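Local coordinates for assembly chaperone of ribosomal protein L4 (Acl4) (Chaetomium thermophilum, PDB 5TQB) that probably acts as a dedicated chaperone, a tetratricopeptide-repeat protein that binds newly made ribosomal protein L4 and accompanies it until ribosome assembly, at residues E147-V152 and E171-E176; V155-L160 and V191-I196. All blocks are in the same frame, centred on the assembly; numbering follows the deposited sequence.

Contact 1 of 2, residues E147-V152 and E171-E176. With EDO (1,2-ethanediol), chain I.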
loop_
_atom_site.group_PDB
_atom_site.type_symbol
_atom_site.label_atom_id
_atom_site.label_comp_id
_atom_site.label_asym_id
_atom_site.label_seq_id
_atom_site.Cartn_x
_atom_site.Cartn_y
_atom_site.Cartn_z
ATOM N N GLU B 147 -8.450 14.415 3.603
ATOM C CA GLU B 147 -7.238 13.865 4.189
ATOM C C GLU B 147 -6.437 14.944 4.918
ATOM O O GLU B 147 -5.752 14.659 5.895
ATOM C CB GLU B 147 -6.378 13.211 3.105
ATOM C CG GLU B 147 -6.967 11.925 2.528
ATOM C CD GLU B 147 -6.425 11.591 1.130
ATOM O OE1 GLU B 147 -5.403 12.183 0.719
ATOM O OE2 GLU B 147 -7.027 10.739 0.440
ATOM N N THR B 148 -6.527 16.182 4.441
ATOM C CA THR B 148 -5.816 17.296 5.062
ATOM C C THR B 148 -6.448 17.637 6.407
ATOM O O THR B 148 -5.750 17.919 7.386
ATOM C CB THR B 148 -5.825 18.543 4.156
ATOM O OG1 THR B 148 -5.127 18.255 2.934
ATOM C CG2 THR B 148 -5.155 19.720 4.839
ATOM N N LEU B 149 -7.773 17.612 6.455
ATOM C CA LEU B 149 -8.475 17.915 7.689
ATOM C C LEU B 149 -8.154 16.821 8.696
ATOM O O LEU B 149 -7.894 17.100 9.867
ATOM C CB LEU B 149 -9.981 18.032 7.437
ATOM C CG LEU B 149 -10.371 19.083 6.383
ATOM C CD1 LEU B 149 -11.873 19.113 6.172
ATOM C CD2 LEU B 149 -9.861 20.461 6.752
ATOM N N CYS B 150 -8.126 15.579 8.221
ATOM C CA CYS B 150 -7.786 14.443 9.066
ATOM C C CYS B 150 -6.360 14.573 9.575
ATOM O O CYS B 150 -6.069 14.230 10.722
ATOM C CB CYS B 150 -7.948 13.134 8.297
ATOM S SG CYS B 150 -9.678 12.656 7.992
ATOM N N ALA B 151 -5.467 15.073 8.730
ATOM C CA ALA B 151 -4.089 15.268 9.155
ATOM C C ALA B 151 -4.030 16.249 10.325
ATOM O O ALA B 151 -3.242 16.069 11.251
ATOM C CB ALA B 151 -3.235 15.753 8.010
ATOM N N VAL B 152 -4.871 17.277 10.284
ATOM C CA VAL B 152 -4.922 18.276 11.349
ATOM C C VAL B 152 -5.512 17.681 12.632
ATOM O O VAL B 152 -5.037 17.967 13.730
ATOM C CB VAL B 152 -5.729 19.519 10.911
ATOM C CG1 VAL B 152 -5.849 20.525 12.049
ATOM C CG2 VAL B 152 -5.063 20.172 9.716
ATOM N N GLU B 171 -13.754 17.891 16.352
ATOM C CA GLU B 171 -15.157 17.659 16.027
ATOM C C GLU B 171 -15.590 18.435 14.785
ATOM O O GLU B 171 -16.411 17.956 14.004
ATOM C CB GLU B 171 -16.057 18.030 17.212
ATOM C CG GLU B 171 -16.325 16.884 18.182
ATOM C CD GLU B 171 -17.114 15.743 17.551
ATOM O OE1 GLU B 171 -17.563 15.889 16.391
ATOM O OE2 GLU B 171 -17.281 14.695 18.215
ATOM N N ALA B 172 -15.034 19.630 14.606
ATOM C CA ALA B 172 -15.384 20.477 13.470
ATOM C C ALA B 172 -14.740 19.940 12.200
ATOM O O ALA B 172 -15.318 20.012 11.113
ATOM C CB ALA B 172 -14.942 21.909 13.723
ATOM N N LEU B 173 -13.540 19.392 12.345
ATOM C CA LEU B 173 -12.810 18.853 11.210
ATOM C C LEU B 173 -13.486 17.604 10.649
ATOM O O LEU B 173 -13.635 17.474 9.434
ATOM C CB LEU B 173 -11.363 18.559 11.608
ATOM C CG LEU B 173 -10.510 19.816 11.803
ATOM C CD1 LEU B 173 -9.302 19.536 12.679
ATOM C CD2 LEU B 173 -10.073 20.359 10.452
ATOM N N ILE B 174 -13.914 16.698 11.526
ATOM C CA ILE B 174 -14.488 15.432 11.067
ATOM C C ILE B 174 -15.917 15.599 10.543
ATOM O O ILE B 174 -16.378 14.791 9.738
ATOM C CB ILE B 174 -14.443 14.322 12.155
ATOM C CG1 ILE B 174 -15.245 14.732 13.394
ATOM C CG2 ILE B 174 -12.998 13.999 12.523
ATOM C CD1 ILE B 174 -15.424 13.615 14.415
ATOM N N THR B 175 -16.618 16.637 10.990
ATOM C CA THR B 175 -17.946 16.931 10.446
ATOM C C THR B 175 -17.823 17.413 8.999
ATOM O O THR B 175 -18.559 16.956 8.122
ATOM C CB THR B 175 -18.728 17.977 11.288
ATOM O OG1 THR B 175 -17.893 19.107 11.574
ATOM C CG2 THR B 175 -19.223 17.363 12.593
ATOM N N GLU B 176 -16.887 18.326 8.750
ATOM C CA GLU B 176 -16.634 18.804 7.396
ATOM C C GLU B 176 -16.102 17.686 6.489
ATOM O O GLU B 176 -16.485 17.594 5.326
ATOM C CB GLU B 176 -15.651 19.980 7.408
ATOM C CG GLU B 176 -15.253 20.462 6.007
ATOM C CD GLU B 176 -14.311 21.657 6.022
ATOM O OE1 GLU B 176 -14.164 22.295 7.087
ATOM O OE2 GLU B 176 -13.717 21.958 4.962
HETATM C C1 EDO I . -3.316 9.927 -0.469
HETATM O O1 EDO I . -4.113 8.980 0.213
HETATM C C2 EDO I . -2.307 10.508 0.495
HETATM O O2 EDO I . -2.942 10.741 1.732
#
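Leu149 and Leu173 meet where helix 131-156 and helix 166-180 run antiparallel, the axes of the short segments 9.0 Å apart at 162° and the CA atoms of the two leucines separated by 5.7 Å. Such antiparallel helix pairs are the building element of tetratricopeptide-repeat solenoids. The leucine side chains cross at a slant: Leu173 CD2 lies 3.7 Å from Leu149 CD2 and also touches Leu149 CB. The other methyl of Leu173, CD1, turns up the partner helix to Val152; with CG1 anti to the backbone N (chi1 177°), Val152 turns that methyl to Leu173, Val152 CG1 lying 3.6 Å from Leu173 CD1. One turn along helix 166-180, Glu176 reaches across as a fully extended chain, and Leu149 CD1 sits above the flat carboxylate, 3.5 Å from Glu176 CD. The methyl thus covers one face of the carboxylate, while Arg114 of helix 100-125 holds Glu176 OE2 in a salt bridge. Glu147 takes no part in the leucine contact; an aromatic side chain of another protein's chain packs on it. Its OE2 pairs with Arg144 and accepts a hydrogen bond from Trp184 NE1. Shortening it to an alanine here is likely to leave Arg144 without its carboxylate mate and the indole N-H of Trp184 without this acceptor. A 1,2-ethanediol, probably from the crystallisation liquor, also binds the carboxylate: its O1 makes a weak bond to Glu147 OE2, and its O2 donates to Glu147 OE1 at 3.0 Å.

Contact 2 of 2, residues V155-L160 and V191-I196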
loop_
_atom_site.group_PDB
_atom_site.type_symbol
_atom_site.label_atom_id
_atom_site.label_comp_id
_atom_site.label_asym_id
_atom_site.label_seq_id
_atom_site.Cartn_x
_atom_site.Cartn_y
_atom_site.Cartn_z
ATOM N N VAL B 155 -2.810 15.968 14.519
ATOM C CA VAL B 155 -1.901 16.880 15.213
ATOM C C VAL B 155 -2.502 17.278 16.563
ATOM O O VAL B 155 -1.792 17.369 17.569
ATOM C CB VAL B 155 -1.607 18.153 14.388
ATOM C CG1 VAL B 155 -0.666 19.074 15.141
ATOM C CG2 VAL B 155 -1.000 17.794 13.039
ATOM N N TYR B 156 -3.813 17.511 16.584
ATOM C CA TYR B 156 -4.485 17.936 17.807
ATOM C C TYR B 156 -4.644 16.801 18.813
ATOM O O TYR B 156 -4.954 17.043 19.979
ATOM C CB TYR B 156 -5.845 18.571 17.497
ATOM C CG TYR B 156 -5.740 20.037 17.148
ATOM C CD1 TYR B 156 -5.448 20.984 18.124
ATOM C CD2 TYR B 156 -5.919 20.473 15.848
ATOM C CE1 TYR B 156 -5.341 22.322 17.810
ATOM C CE2 TYR B 156 -5.817 21.810 15.523
ATOM C CZ TYR B 156 -5.525 22.729 16.502
ATOM O OH TYR B 156 -5.426 24.060 16.166
HETATM N N MSE B 157 -4.425 15.567 18.361
HETATM C CA MSE B 157 -4.481 14.410 19.248
HETATM C C MSE B 157 -3.076 13.914 19.575
HETATM O O MSE B 157 -2.914 12.887 20.234
HETATM C CB MSE B 157 -5.307 13.292 18.621
HETATM C CG MSE B 157 -6.755 13.672 18.374
HETATM SE SE MSE B 157 -7.792 12.212 17.615
HETATM C CE MSE B 157 -7.867 11.073 19.189
ATOM N N THR B 158 -2.071 14.648 19.103
ATOM C CA THR B 158 -0.686 14.405 19.484
ATOM C C THR B 158 -0.013 15.711 19.922
ATOM O O THR B 158 -0.105 16.092 21.093
ATOM C CB THR B 158 0.118 13.721 18.357
ATOM O OG1 THR B 158 -0.024 14.449 17.125
ATOM C CG2 THR B 158 -0.365 12.276 18.166
ATOM N N ASP B 159 0.640 16.397 18.984
ATOM C CA ASP B 159 1.432 17.596 19.290
ATOM C C ASP B 159 0.673 18.641 20.129
ATOM O O ASP B 159 1.220 19.198 21.084
ATOM C CB ASP B 159 1.901 18.266 17.996
ATOM C CG ASP B 159 2.720 17.339 17.099
ATOM O OD1 ASP B 159 3.165 17.811 16.028
ATOM O OD2 ASP B 159 2.925 16.153 17.454
ATOM N N LEU B 160 -0.578 18.903 19.761
ATOM C CA LEU B 160 -1.367 19.963 20.383
ATOM C C LEU B 160 -2.495 19.406 21.256
ATOM O O LEU B 160 -3.501 20.079 21.488
ATOM C CB LEU B 160 -1.949 20.892 19.310
ATOM C CG LEU B 160 -0.942 21.560 18.366
ATOM C CD1 LEU B 160 -1.665 22.402 17.327
ATOM C CD2 LEU B 160 0.064 22.409 19.136
ATOM N N VAL B 191 -12.876 9.529 12.094
ATOM C CA VAL B 191 -14.015 9.688 12.982
ATOM C C VAL B 191 -13.852 8.709 14.144
ATOM O O VAL B 191 -14.064 9.064 15.302
ATOM C CB VAL B 191 -15.351 9.452 12.232
ATOM C CG1 VAL B 191 -16.509 9.222 13.203
ATOM C CG2 VAL B 191 -15.667 10.629 11.322
ATOM N N ALA B 192 -13.449 7.483 13.830
ATOM C CA ALA B 192 -13.265 6.455 14.849
ATOM C C ALA B 192 -12.153 6.845 15.818
ATOM O O ALA B 192 -12.283 6.663 17.032
ATOM C CB ALA B 192 -12.952 5.122 14.200
ATOM N N ASN B 193 -11.066 7.381 15.268
ATOM C CA ASN B 193 -9.924 7.820 16.058
ATOM C C ASN B 193 -10.384 8.762 17.154
ATOM O O ASN B 193 -10.069 8.563 18.327
ATOM C CB ASN B 193 -8.904 8.524 15.166
ATOM C CG ASN B 193 -7.471 8.233 15.567
ATOM O OD1 ASN B 193 -7.178 7.981 16.734
ATOM N ND2 ASN B 193 -6.569 8.258 14.594
ATOM N N VAL B 194 -11.151 9.775 16.763
ATOM C CA VAL B 194 -11.716 10.742 17.706
ATOM C C VAL B 194 -12.612 10.063 18.741
ATOM O O VAL B 194 -12.442 10.261 19.942
ATOM C CB VAL B 194 -12.532 11.833 16.965
ATOM C CG1 VAL B 194 -13.230 12.767 17.950
ATOM C CG2 VAL B 194 -11.628 12.631 16.030
ATOM N N ARG B 195 -13.563 9.267 18.262
ATOM C CA ARG B 195 -14.516 8.574 19.124
ATOM C C ARG B 195 -13.835 7.767 20.238
ATOM O O ARG B 195 -14.247 7.843 21.402
ATOM C CB ARG B 195 -15.407 7.660 18.278
ATOM C CG ARG B 195 -16.364 8.409 17.358
ATOM C CD ARG B 195 -17.533 9.000 18.127
ATOM N NE ARG B 195 -18.452 9.732 17.258
ATOM C CZ ARG B 195 -18.310 11.010 16.919
ATOM N NH1 ARG B 195 -17.281 11.717 17.366
ATOM N NH2 ARG B 195 -19.200 11.585 16.125
ATOM N N ILE B 196 -12.799 7.011 19.879
ATOM C CA ILE B 196 -12.038 6.213 20.841
ATOM C C ILE B 196 -11.557 7.088 21.992
ATOM O O ILE B 196 -11.740 6.751 23.164
ATOM C CB ILE B 196 -10.812 5.541 20.178
ATOM C CG1 ILE B 196 -11.260 4.481 19.170
ATOM C CG2 ILE B 196 -9.916 4.882 21.223
ATOM C CD1 ILE B 196 -10.162 4.025 18.200
#
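Met157, refined as selenomethionine, reaches from the loop after helix 131-156 across to Asn193 and Val194 on helix 185-197, two helices further along the tetratricopeptide-repeat-type solenoid. The chain of Met157 runs straight through chi2 (-179°) and then bends at chi3 (71°), which swings the terminal methyl against the helix backbone. There Met157 CE lies 3.4 Å from the carbonyl oxygen Asn193 O, a van der Waals contact. The side chains of Met157 and Val194 cross at about a right angle, with Met157 SE 4.2 Å from Val194 CG2 and equally far from Val194 CA, so the selenium rests beside the base of the valine as much as on its methyl. The selenomethionine methyl also stands above the plane of the Asn193 amide at its oxygen end, Asn193 OD1 being 4.0 Å from Met157 CE. That oxygen has its polar partner on the chain of another protein, where a basic side chain donates to it, and a basic side chain of that chain also packs on Met157. The contact thus borders the surface that grips the bound protein, consistent with a chaperone holding its client. Cys170 of helix 166-180 also touches Met157. The loop carrying the selenomethionine is itself pinned to the helix that precedes it: Val155 O accepts from two backbone amides on opposite faces of its carbonyl plane, Thr158 N at 3.1 Å and Leu160 N at 2.9 Å.

Overall arrangement
Followed from the N terminus, the chain enters contact 1 at 147-152, then starts contact 2 at 155-160 as helix 131-156 gives way to loop. Helix 166-180 returns and closes contact 1 across 18 intervening residues; helix 185-197 comes next and closes contact 2 across 30. The segments alternate, so the two loops cross. Both contacts draw on helix 131-156, tying it to the next two helices in turn, and their centres lie about 10 Å apart. They also meet directly between helices 166-180 and 185-197: Ile174 packs on Val191 and Val194, while Glu171 OE2 forms a 3.1 Å salt bridge with Arg195 NH1.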